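Local coordinates for protein aromatic-amino-acid aminotransferase (Burkholderia pseudomallei, PDB 4F4E) that probably transfers amino groups between aromatic amino acids such as tyrosine and 2-oxoglutarate, using a pyridoxal phosphate bound covalently to a lysine, and works as a homodimer, at residues A[390-393]-A[397-400]. Numbering follows the deposited sequence. Where two conformers were deposited one is given.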
loop_
_atom_site.group_PDB
_atom_site.type_symbol
_atom_site.label_atom_id
_atom_site.label_comp_id
_atom_site.label_asym_id
_atom_site.label_seq_id
_atom_site.Cartn_x
_atom_site.Cartn_y
_atom_site.Cartn_z
ATOM N N ILE A 390 24.701 -21.149 14.470
ATOM C CA ILE A 390 23.904 -21.346 13.271
ATOM C C ILE A 390 22.434 -21.355 13.674
ATOM O O ILE A 390 22.016 -22.196 14.501
ATOM C CB ILE A 390 24.247 -22.666 12.563
ATOM C CG1 ILE A 390 25.778 -22.802 12.267
ATOM C CG2 ILE A 390 23.368 -22.839 11.323
ATOM C CD1 ILE A 390 26.453 -21.841 11.306
ATOM N N TYR A 391 21.670 -20.396 13.132
ATOM C CA TYR A 391 20.332 -20.089 13.595
ATOM C C TYR A 391 19.270 -20.612 12.616
ATOM O O TYR A 391 19.104 -20.054 11.533
ATOM C CB TYR A 391 20.183 -18.558 13.760
ATOM C CG TYR A 391 20.918 -18.018 14.972
ATOM C CD1 TYR A 391 22.316 -17.988 15.003
ATOM C CD2 TYR A 391 20.228 -17.590 16.101
ATOM C CE1 TYR A 391 22.983 -17.503 16.092
ATOM C CE2 TYR A 391 20.890 -17.090 17.190
ATOM C CZ TYR A 391 22.277 -17.075 17.190
ATOM O OH TYR A 391 22.944 -16.649 18.286
ATOM N N ALA A 392 18.629 -21.714 12.981
ATOM C CA ALA A 392 17.445 -22.231 12.269
ATOM C C ALA A 392 16.225 -21.897 13.116
ATOM O O ALA A 392 16.344 -21.496 14.295
ATOM C CB ALA A 392 17.570 -23.724 12.071
ATOM N N VAL A 393 15.037 -22.004 12.506
ATOM C CA VAL A 393 13.771 -21.728 13.191
ATOM C C VAL A 393 13.435 -22.960 14.073
ATOM O O VAL A 393 13.821 -24.086 13.780
ATOM C CB VAL A 393 12.671 -21.433 12.149
ATOM C CG1 VAL A 393 11.363 -21.019 12.807
ATOM C CG2 VAL A 393 13.173 -20.410 11.139
ATOM N N ARG A 397 12.744 -25.167 10.191
ATOM C CA ARG A 397 12.836 -24.447 8.895
ATOM C C ARG A 397 14.223 -23.866 8.728
ATOM O O ARG A 397 14.790 -23.291 9.667
ATOM C CB ARG A 397 11.837 -23.306 8.790
ATOM C CG ARG A 397 11.686 -22.728 7.398
ATOM C CD ARG A 397 10.792 -21.500 7.445
ATOM N NE ARG A 397 11.449 -20.271 7.893
ATOM C CZ ARG A 397 10.913 -19.354 8.695
ATOM N NH1 ARG A 397 9.721 -19.550 9.274
ATOM N NH2 ARG A 397 11.591 -18.279 9.019
ATOM N N ILE A 398 14.777 -24.051 7.531
ATOM C CA ILE A 398 16.023 -23.371 7.090
ATOM C C ILE A 398 15.753 -22.695 5.721
ATOM O O ILE A 398 14.985 -23.213 4.899
ATOM C CB ILE A 398 17.245 -24.323 7.035
ATOM C CG1 ILE A 398 17.048 -25.493 6.059
ATOM C CG2 ILE A 398 17.562 -24.855 8.446
ATOM C CD1 ILE A 398 18.346 -26.261 5.766
ATOM N N CYS A 399 16.357 -21.521 5.539
ATOM C CA CYS A 399 16.400 -20.835 4.282
ATOM C C CYS A 399 17.638 -21.302 3.517
ATOM O O CYS A 399 18.766 -20.914 3.832
ATOM C CB CYS A 399 16.446 -19.336 4.508
ATOM S SG CYS A 399 16.308 -18.402 2.972
ATOM N N VAL A 400 17.411 -22.232 2.601
ATOM C CA VAL A 400 18.440 -22.763 1.767
ATOM C C VAL A 400 19.003 -21.690 0.842
ATOM O O VAL A 400 20.143 -21.762 0.444
ATOM C CB VAL A 400 17.908 -24.000 1.009
ATOM C CG1 VAL A 400 18.892 -24.462 -0.026
ATOM C CG2 VAL A 400 17.667 -25.118 2.009
#
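V393 and R397 meet through both backbone and side chain. The backbone link is one hydrogen bond, from V393 N to R397 O at 3.1 Å. It is nearly straight, with 167° at the hydrogen.

The side-chain contact of the same pair is apolar against a flat cation. V393 CG2 sits over one face of the R397 guanidinium, 3.3 Å above its plane and displaced toward the rim. Its nearest atoms there are NH2 at 3.4 Å and CZ at 3.5 Å. The R397 chain leaves extended, then bends at chi3 (80°), which turns the guanidinium so that one face lies against V393 CG2. R397 NH2 also makes a weak hydrogen bond to G55 O, and the R397 side chain also touches F371 and Y373.

These residues belong to the small domain of a class I aminotransferase. The chain leaves strand 390-391, which pairs in parallel with 52-53, passes through five residues, 392-396, and enters strand 397-399, which pairs antiparallel with 371-373. The contact therefore closes a short connection between two different small sheets. Within that turn, T395 OG1 accepts a hydrogen bond from R397 N.

A smaller apolar contact lies beside the backbone bond. A392 CB meets I398 CG2 at 3.8 Å. A392 CB also lies 3.7 Å from R397 O, a plain van der Waals approach. The end of the I398 side chain leads away from segment 390-393. The side chain also touches L54.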